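Local coordinates for protein agmatinase (Burkholderia thailandensis, PDB 4DZ4) that probably hydrolyses agmatine to putrescine and urea with the help of two manganese ions, as expected of an agmatinase of the arginase family, at residues W88-F93 against L315-K320; V54-A59 against C104-H109. One frame throughout, in Å; residues are numbered along the deposited sequence.

Overall arrangement
From the N terminus, strand 49-54 leads into 54-59, the first half of interaction 2. The chain then runs through helix 69-76 into the loop holding 88-93, the first half of interaction 1, and strand 98-103 delivers 104-109, which closes interaction 2 after a short excursion. Interaction 1 closes far later, when the C-terminal helix 300-323 brings 315-320 back to that loop. The segments alternate, so the two contacts cross along the chain. Their centres lie 32 Å apart, on opposite sides of the chain's centre: interaction 2 joins the loops after two adjacent parallel strands, and interaction 1 ties a loop to the last helix.

Interaction 1: residues W88-F93 against L315-K320; sequences WGFDPF and LWRQRK. With EDO (1,2-ethanediol), chain T.
The guanidinium of Arg-317 lies over one face of the Phe-90 ring, tilted 30° from it, in a cation-pi contact that joins the loop before strand 98-103 to helix 300-323, the last helix of this arginase-type alpha/beta fold. Arg-317 CZ sits 4.2 Å from the centroid of the Phe-90 ring, nearly above the ring centre. The same face receives Arg-317 CD in a CH-pi contact. A bend at chi2 (-87°) folds the arginine over the ring instead of letting it run straight out from the helix. Trp-88 CB lies on the opposite face of Phe-90, so the ring is sandwiched between its own loop and the helix. Beside it, Pro-92 packs its CB 4.0 Å from Arg-317 CG. The Trp-88 indole adds to this packing, its six-membered ring meeting buried Leu-315 through CD2, while Trp-88 NE1 is held by Asp-311 on the same helix.

The looser side begins at Gln-318, on the margin, where CG touches the indole and OE1 of the amide reaches Phe-90 CE2 at 3.4 Å. Asp-91 turns from the helix: its OD1 accepts from Phe-93 N at 2.8 Å, an Asx turn, and its OD2 takes hydrogen bonds from Ser-23 and a 1,2-ethanediol, probably from the crystallisation liquor. Arg-317 NE forms a salt bridge with Asp-95, and Arg-317 NH1 gives a hydrogen bond to Gln-318 OE1 at 2.8 Å, with the donor tilted 23° from the carbonyl plane.

Interaction 2: residues V54-A59 against C104-H109; sequences VPLDLA and CWFDAH
The Phe-106 ring meets Pro-55 at its edge: the Pro-55 carbonyl carbon lies in the ring plane and Pro-55 O comes within 3.4 Å of Phe-106 CZ. Ala-108 CA lies there too, while the Trp-105 ring has the backbone N of Asp-107 over one face. The proline ring lies alongside Phe-106, the two side chains pointing in opposite senses, with Pro-55 CD 3.9 Å from Phe-106 CE2, and Leu-56 crosses it at about a right angle, touching CZ through CD1. With CG lodged between the backbone N and the carbonyl carbon (chi1 57°), the ring is directed across to the other loop. Tyr-29 of a third subunit also packs on Phe-106.

Smaller apolar contacts extend the packing in both directions. Val-54 CG2 rests 4.0 Å from Cys-104 CB, and Leu-58 CD1 lies the same distance from Ala-108 CB. Pro-55 is the centre of an inverse gamma turn, which bends the chain as it leaves its strand and presents the carbonyl to Phe-106. On the other loop, Asp-107 OD1 accepts from His-109 N in an Asx turn.

All the residues that touch are buried, partly by the assembly: Leu-58 packs on Leu-58 of a second subunit, and Phe-106 O accepts from Asn-27 of the third. The side chain of Leu-56 is about 12 Å from a manganese ion, so the contact lies near the metal centre but outside it. Strands 49-54 and 98-103, neighbours in the parallel sheet, feed the two loops, and helix 114-126 covers Val-54, Leu-58, Cys-104 and Phe-106 through Ile-118, Ile-114 and His-121.

Interaction 1: residues W88-F93 against L315-K320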
ATOM      1  N   TRP B  88      14.248 -27.136  15.039  1.00 18.47           N
ATOM      2  CA  TRP B  88      15.391 -27.259  15.969  1.00 18.99           C
ATOM      3  C   TRP B  88      15.018 -27.594  17.391  1.00 19.71           C
ATOM      4  O   TRP B  88      15.557 -28.547  18.001  1.00 20.63           O
ATOM      5  CB  TRP B  88      16.172 -25.944  15.954  1.00 18.17           C
ATOM      6  CG  TRP B  88      16.601 -25.536  14.561  1.00 17.93           C
ATOM      7  CD1 TRP B  88      16.047 -24.539  13.736  1.00 17.19           C
ATOM      8  CD2 TRP B  88      17.698 -26.125  13.783  1.00 18.20           C
ATOM      9  NE1 TRP B  88      16.723 -24.474  12.530  1.00 17.29           N
ATOM     10  CE2 TRP B  88      17.736 -25.405  12.502  1.00 17.94           C
ATOM     11  CE3 TRP B  88      18.616 -27.144  14.015  1.00 19.34           C
ATOM     12  CZ2 TRP B  88      18.674 -25.713  11.515  1.00 18.42           C
ATOM     13  CZ3 TRP B  88      19.559 -27.442  13.017  1.00 19.39           C
ATOM     14  CH2 TRP B  88      19.579 -26.751  11.800  1.00 19.04           C
ATOM     15  N   GLY B  89      14.136 -26.786  17.973  1.00 19.46           N
ATOM     16  CA  GLY B  89      13.565 -27.124  19.277  1.00 20.49           C
ATOM     17  C   GLY B  89      14.486 -26.842  20.452  1.00 21.08           C
ATOM     18  O   GLY B  89      14.304 -27.406  21.533  1.00 22.65           O
ATOM     19  N   PHE B  90      15.488 -25.998  20.233  1.00 20.24           N
ATOM     20  CA  PHE B  90      16.312 -25.498  21.329  1.00 20.82           C
ATOM     21  C   PHE B  90      16.298 -23.982  21.272  1.00 20.14           C
ATOM     22  O   PHE B  90      16.003 -23.405  20.226  1.00 18.91           O
ATOM     23  CB  PHE B  90      17.749 -26.068  21.252  1.00 21.00           C
ATOM     24  CG  PHE B  90      18.412 -25.912  19.901  1.00 20.57           C
ATOM     25  CD1 PHE B  90      18.808 -24.660  19.434  1.00 19.58           C
ATOM     26  CD2 PHE B  90      18.647 -27.030  19.095  1.00 20.96           C
ATOM     27  CE1 PHE B  90      19.406 -24.521  18.190  1.00 19.31           C
ATOM     28  CE2 PHE B  90      19.251 -26.895  17.854  1.00 20.34           C
ATOM     29  CZ  PHE B  90      19.636 -25.647  17.403  1.00 19.83           C
ATOM     30  N   ASP B  91      16.608 -23.329  22.393  1.00 20.44           N
ATOM     31  CA  ASP B  91      16.862 -21.895  22.354  1.00 20.03           C
ATOM     32  C   ASP B  91      18.346 -21.764  22.040  1.00 19.74           C
ATOM     33  O   ASP B  91      19.181 -22.130  22.869  1.00 20.29           O
ATOM     34  CB  ASP B  91      16.533 -21.225  23.691  1.00 20.67           C
ATOM     35  CG  ASP B  91      16.864 -19.731  23.687  1.00 20.83           C
ATOM     36  OD1 ASP B  91      17.577 -19.266  22.779  1.00 20.41           O
ATOM     37  OD2 ASP B  91      16.362 -19.025  24.574  1.00 22.00           O
ATOM     38  N   PRO B  92      18.691 -21.263  20.842  1.00 18.69           N
ATOM     39  CA  PRO B  92      20.107 -21.307  20.522  1.00 18.88           C
ATOM     40  C   PRO B  92      20.945 -20.414  21.425  1.00 18.95           C
ATOM     41  O   PRO B  92      22.145 -20.644  21.539  1.00 19.57           O
ATOM     42  CB  PRO B  92      20.161 -20.818  19.062  1.00 18.13           C
ATOM     43  CG  PRO B  92      18.923 -20.009  18.881  1.00 17.56           C
ATOM     44  CD  PRO B  92      17.886 -20.638  19.766  1.00 17.88           C
ATOM     45  N   PHE B  93      20.323 -19.424  22.077  1.00 18.85           N
ATOM     46  CA  PHE B  93      21.103 -18.402  22.785  1.00 18.54           C
ATOM     47  C   PHE B  93      21.492 -18.861  24.171  1.00 19.55           C
ATOM     48  O   PHE B  93      22.251 -18.188  24.854  1.00 19.80           O
ATOM     49  CB  PHE B  93      20.374 -17.052  22.779  1.00 17.57           C
ATOM     50  CG  PHE B  93      19.930 -16.657  21.408  1.00 16.72           C
ATOM     51  CD1 PHE B  93      20.865 -16.568  20.375  1.00 16.39           C
ATOM     52  CD2 PHE B  93      18.592 -16.423  21.129  1.00 16.36           C
ATOM     53  CE1 PHE B  93      20.473 -16.235  19.084  1.00 15.99           C
ATOM     54  CE2 PHE B  93      18.194 -16.058  19.836  1.00 16.07           C
ATOM     55  CZ  PHE B  93      19.128 -15.995  18.820  1.00 15.57           C
ATOM     56  N   LEU B 315      22.435 -23.387  12.724  1.00 14.94           N
ATOM     57  CA  LEU B 315      23.508 -24.222  12.165  1.00 15.51           C
ATOM     58  C   LEU B 315      24.783 -24.027  12.975  1.00 16.03           C
ATOM     59  O   LEU B 315      25.434 -25.010  13.351  1.00 17.22           O
ATOM     60  CB  LEU B 315      23.771 -23.927  10.700  1.00 14.98           C
ATOM     61  CG  LEU B 315      22.668 -24.387   9.724  1.00 15.04           C
ATOM     62  CD1 LEU B 315      22.943 -23.814   8.340  1.00 14.89           C
ATOM     63  CD2 LEU B 315      22.626 -25.906   9.667  1.00 16.03           C
ATOM     64  N   TRP B 316      25.120 -22.769  13.266  1.00 15.22           N
ATOM     65  CA  TRP B 316      26.280 -22.515  14.125  1.00 16.04           C
ATOM     66  C   TRP B 316      26.147 -23.049  15.539  1.00 16.62           C
ATOM     67  O   TRP B 316      27.139 -23.534  16.103  1.00 17.21           O
ATOM     68  CB  TRP B 316      26.660 -21.035  14.111  1.00 15.63           C
ATOM     69  CG  TRP B 316      27.404 -20.612  12.863  1.00 15.27           C
ATOM     70  CD1 TRP B 316      28.509 -21.227  12.255  1.00 15.86           C
ATOM     71  CD2 TRP B 316      27.136 -19.416  12.039  1.00 14.75           C
ATOM     72  NE1 TRP B 316      28.913 -20.523  11.136  1.00 15.40           N
ATOM     73  CE2 TRP B 316      28.141 -19.422  10.956  1.00 14.86           C
ATOM     74  CE3 TRP B 316      26.199 -18.390  12.089  1.00 14.29           C
ATOM     75  CZ2 TRP B 316      28.174 -18.430   9.967  1.00 14.31           C
ATOM     76  CZ3 TRP B 316      26.244 -17.394  11.089  1.00 13.90           C
ATOM     77  CH2 TRP B 316      27.235 -17.403  10.076  1.00 13.65           C
ATOM     78  N   ARG B 317      24.945 -22.958  16.127  1.00 16.73           N
ATOM     79  CA  ARG B 317      24.709 -23.505  17.484  1.00 17.72           C
ATOM     80  C   ARG B 317      25.017 -24.995  17.442  1.00 18.69           C
ATOM     81  O   ARG B 317      25.691 -25.514  18.333  1.00 19.68           O
ATOM     82  CB  ARG B 317      23.264 -23.262  17.960  1.00 18.09           C
ATOM     83  CG  ARG B 317      22.991 -23.628  19.420  1.00 19.34           C
ATOM     84  CD  ARG B 317      22.619 -25.103  19.545  1.00 20.43           C
ATOM     85  NE  ARG B 317      22.547 -25.541  20.930  1.00 22.28           N
ATOM     86  CZ  ARG B 317      22.168 -26.760  21.315  1.00 23.22           C
ATOM     87  NH1 ARG B 317      21.822 -27.671  20.420  1.00 22.90           N
ATOM     88  NH2 ARG B 317      22.153 -27.076  22.598  1.00 25.23           N
ATOM     89  N   GLN B 318      24.538 -25.673  16.405  1.00 18.37           N
ATOM     90  CA  GLN B 318      24.752 -27.121  16.296  1.00 19.28           C
ATOM     91  C   GLN B 318      26.215 -27.503  16.133  1.00 19.63           C
ATOM     92  O   GLN B 318      26.664 -28.495  16.743  1.00 20.69           O
ATOM     93  CB  GLN B 318      23.914 -27.730  15.165  1.00 19.62           C
ATOM     94  CG  GLN B 318      22.415 -27.743  15.435  1.00 20.34           C
ATOM     95  CD  GLN B 318      22.002 -28.637  16.605  1.00 21.79           C
ATOM     96  OE1 GLN B 318      22.334 -28.363  17.765  1.00 22.49           O
ATOM     97  NE2 GLN B 318      21.257 -29.707  16.307  1.00 22.45           N
ATOM     98  N   ARG B 319      26.954 -26.734  15.338  1.00 32.65           N
ATOM     99  CA  ARG B 319      28.398 -26.916  15.188  1.00 32.97           C
ATOM    100  C   ARG B 319      29.166 -26.707  16.513  1.00 33.39           C
ATOM    101  O   ARG B 319      30.064 -27.500  16.859  1.00 34.60           O
ATOM    102  CB  ARG B 319      28.932 -25.991  14.093  1.00 32.28           C
ATOM    103  N   LYS B 320      28.818 -25.657  17.257  1.00 32.33           N
ATOM    104  CA  LYS B 320      29.447 -25.408  18.559  1.00 33.06           C
ATOM    105  C   LYS B 320      29.079 -26.511  19.564  1.00 34.76           C
ATOM    106  O   LYS B 320      29.956 -27.052  20.244  1.00 36.22           O
ATOM    107  CB  LYS B 320      29.104 -24.007  19.107  1.00 31.92           C
ATOM    108  CG  LYS B 320      29.778 -23.673  20.445  1.00 32.69           C
ATOM    109  CD  LYS B 320      29.290 -22.368  21.069  1.00 32.02           C
ATOM    110  CE  LYS B 320      29.883 -22.163  22.466  1.00 33.19           C
ATOM    111  NZ  LYS B 320      29.268 -21.043  23.247  1.00 33.13           N
TER
HETATM  112  C1  EDO T 405      12.487 -19.107  23.043  1.00 28.22           C
HETATM  113  O1  EDO T 405      13.687 -19.562  22.395  1.00 26.47           O
HETATM  114  C2  EDO T 405      12.770 -17.893  23.906  1.00 30.31           C
HETATM  115  O2  EDO T 405      13.534 -18.382  25.020  1.00 34.84           O

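Interaction 2: residues V54-A59 against C104-H109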
ATOM      1  N   VAL B  54      24.887  -3.747   6.794  1.00  9.13           N
ATOM      2  CA  VAL B  54      25.632  -2.871   5.873  1.00  9.24           C
ATOM      3  C   VAL B  54      24.580  -2.234   4.968  1.00  9.25           C
ATOM      4  O   VAL B  54      24.083  -2.889   4.056  1.00  8.97           O
ATOM      5  CB  VAL B  54      26.701  -3.621   5.011  1.00  9.43           C
ATOM      6  CG1 VAL B  54      27.445  -2.614   4.148  1.00  9.48           C
ATOM      7  CG2 VAL B  54      27.720  -4.348   5.898  1.00  9.73           C
ATOM      8  N   PRO B  55      24.203  -0.974   5.247  1.00  9.15           N
ATOM      9  CA  PRO B  55      22.982  -0.390   4.633  1.00  8.84           C
ATOM     10  C   PRO B  55      23.291   0.304   3.304  1.00  9.03           C
ATOM     11  O   PRO B  55      23.120   1.521   3.158  1.00  9.39           O
ATOM     12  CB  PRO B  55      22.538   0.633   5.681  1.00  8.94           C
ATOM     13  CG  PRO B  55      23.834   1.097   6.287  1.00  9.40           C
ATOM     14  CD  PRO B  55      24.660  -0.176   6.409  1.00  9.67           C
ATOM     15  N   LEU B  56      23.724  -0.490   2.339  1.00  8.89           N
ATOM     16  CA  LEU B  56      24.165   0.035   1.034  1.00  8.91           C
ATOM     17  C   LEU B  56      23.126  -0.226  -0.043  1.00  8.74           C
ATOM     18  O   LEU B  56      22.620  -1.355  -0.155  1.00  8.85           O
ATOM     19  CB  LEU B  56      25.442  -0.686   0.634  1.00  9.31           C
ATOM     20  CG  LEU B  56      26.075  -0.303  -0.706  1.00  9.51           C
ATOM     21  CD1 LEU B  56      26.596   1.151  -0.700  1.00 10.13           C
ATOM     22  CD2 LEU B  56      27.214  -1.262  -1.086  1.00 10.17           C
ATOM     23  N   ASP B  57      22.818   0.761  -0.879  1.00  8.71           N
ATOM     24  CA  ASP B  57      22.105   0.428  -2.131  1.00  8.87           C
ATOM     25  C   ASP B  57      22.634   1.218  -3.330  1.00  9.14           C
ATOM     26  O   ASP B  57      22.010   1.267  -4.390  1.00  9.35           O
ATOM     27  CB  ASP B  57      20.558   0.509  -2.021  1.00  9.06           C
ATOM     28  CG  ASP B  57      20.056   1.903  -1.678  1.00  9.16           C
ATOM     29  OD1 ASP B  57      20.842   2.847  -1.738  1.00 10.32           O
ATOM     30  OD2 ASP B  57      18.860   2.010  -1.331  1.00  9.22           O
ATOM     31  N   LEU B  58      23.823   1.784  -3.171  1.00  9.55           N
ATOM     32  CA  LEU B  58      24.443   2.562  -4.261  1.00 10.12           C
ATOM     33  C   LEU B  58      24.880   1.714  -5.451  1.00 10.07           C
ATOM     34  O   LEU B  58      25.106   2.229  -6.541  1.00 10.79           O
ATOM     35  CB  LEU B  58      25.643   3.386  -3.729  1.00 10.88           C
ATOM     36  CG  LEU B  58      25.305   4.304  -2.552  1.00 11.43           C
ATOM     37  CD1 LEU B  58      26.556   5.007  -2.039  1.00 12.50           C
ATOM     38  CD2 LEU B  58      24.251   5.345  -2.953  1.00 11.74           C
ATOM     39  N   ALA B  59      25.008   0.402  -5.253  1.00  9.69           N
ATOM     40  CA  ALA B  59      25.526  -0.477  -6.317  1.00  9.74           C
ATOM     41  C   ALA B  59      24.382  -1.130  -7.110  1.00  9.56           C
ATOM     42  O   ALA B  59      24.620  -1.898  -8.045  1.00  9.87           O
ATOM     43  CB  ALA B  59      26.433  -1.555  -5.727  1.00  9.99           C
ATOM     44  N   CYS B 104      27.580  -1.093   9.908  1.00 11.25           N
ATOM     45  CA  CYS B 104      28.800  -0.539   9.328  1.00 11.68           C
ATOM     46  C   CYS B 104      28.484   0.872   8.867  1.00 11.59           C
ATOM     47  O   CYS B 104      27.717   1.045   7.935  1.00 11.65           O
ATOM     48  CB  CYS B 104      29.266  -1.390   8.148  1.00 11.20           C
ATOM     49  SG  CYS B 104      30.797  -0.768   7.384  1.00 12.21           S
ATOM     50  N   TRP B 105      29.069   1.874   9.521  1.00 12.07           N
ATOM     51  CA  TRP B 105      28.989   3.246   9.040  1.00 12.66           C
ATOM     52  C   TRP B 105      29.847   3.451   7.814  1.00 12.65           C
ATOM     53  O   TRP B 105      30.943   2.880   7.679  1.00 13.20           O
ATOM     54  CB  TRP B 105      29.377   4.241  10.148  1.00 13.15           C
ATOM     55  CG  TRP B 105      29.170   5.664   9.688  1.00 13.63           C
ATOM     56  CD1 TRP B 105      27.980   6.409   9.723  1.00 13.72           C
ATOM     57  CD2 TRP B 105      30.147   6.517   9.021  1.00 13.95           C
ATOM     58  NE1 TRP B 105      28.173   7.656   9.171  1.00 14.26           N
ATOM     59  CE2 TRP B 105      29.451   7.778   8.706  1.00 14.49           C
ATOM     60  CE3 TRP B 105      31.485   6.368   8.658  1.00 14.50           C
ATOM     61  CZ2 TRP B 105      30.104   8.842   8.074  1.00 15.04           C
ATOM     62  CZ3 TRP B 105      32.124   7.437   8.014  1.00 15.46           C
ATOM     63  CH2 TRP B 105      31.447   8.646   7.733  1.00 15.58           C
ATOM     64  N   PHE B 106      29.351   4.247   6.871  1.00 12.72           N
ATOM     65  CA  PHE B 106      30.190   4.673   5.749  1.00 13.38           C
ATOM     66  C   PHE B 106      29.703   6.027   5.254  1.00 13.99           C
ATOM     67  O   PHE B 106      28.565   6.422   5.517  1.00 12.88           O
ATOM     68  CB  PHE B 106      30.228   3.647   4.609  1.00 13.08           C
ATOM     69  CG  PHE B 106      28.867   3.311   4.052  1.00 13.01           C
ATOM     70  CD1 PHE B 106      28.280   4.147   3.110  1.00 13.06           C
ATOM     71  CD2 PHE B 106      28.194   2.169   4.460  1.00 13.08           C
ATOM     72  CE1 PHE B 106      27.013   3.852   2.599  1.00 13.39           C
ATOM     73  CE2 PHE B 106      26.948   1.863   3.956  1.00 13.26           C
ATOM     74  CZ  PHE B 106      26.340   2.715   3.041  1.00 13.12           C
ATOM     75  N   ASP B 107      30.586   6.718   4.545  1.00 14.99           N
ATOM     76  CA  ASP B 107      30.296   8.029   3.994  1.00 16.49           C
ATOM     77  C   ASP B 107      29.859   7.838   2.540  1.00 16.50           C
ATOM     78  O   ASP B 107      30.699   7.713   1.637  1.00 15.93           O
ATOM     79  CB  ASP B 107      31.570   8.862   4.079  1.00 17.97           C
ATOM     80  CG  ASP B 107      31.393  10.258   3.535  1.00 19.78           C
ATOM     81  OD1 ASP B 107      30.268  10.615   3.124  1.00 19.25           O
ATOM     82  OD2 ASP B 107      32.418  10.984   3.527  1.00 22.33           O
ATOM     83  N   ALA B 108      28.535   7.765   2.337  1.00 16.18           N
ATOM     84  CA  ALA B 108      27.945   7.540   1.024  1.00 17.40           C
ATOM     85  C   ALA B 108      28.359   8.597   0.023  1.00 17.98           C
ATOM     86  O   ALA B 108      28.374   8.343  -1.186  1.00 20.09           O
ATOM     87  CB  ALA B 108      26.415   7.521   1.127  1.00 16.97           C
ATOM     88  N   HIS B 109      28.713   9.779   0.508  1.00 18.66           N
ATOM     89  CA  HIS B 109      28.998  10.909  -0.361  1.00 19.81           C
ATOM     90  C   HIS B 109      30.408  10.876  -0.891  1.00 19.67           C
ATOM     91  O   HIS B 109      30.751  11.672  -1.767  1.00 20.91           O
ATOM     92  CB  HIS B 109      28.560  12.230   0.310  1.00 21.93           C
ATOM     93  CG  HIS B 109      27.206  12.100   0.984  1.00 22.50           C
ATOM     94  ND1 HIS B 109      26.055  11.929   0.279  1.00 22.89           N
ATOM     95  CD2 HIS B 109      26.856  11.985   2.340  1.00 23.09           C
ATOM     96  CE1 HIS B 109      25.017  11.743   1.134  1.00 22.72           C
ATOM     97  NE2 HIS B 109      25.506  11.787   2.397  1.00 22.95           N
TER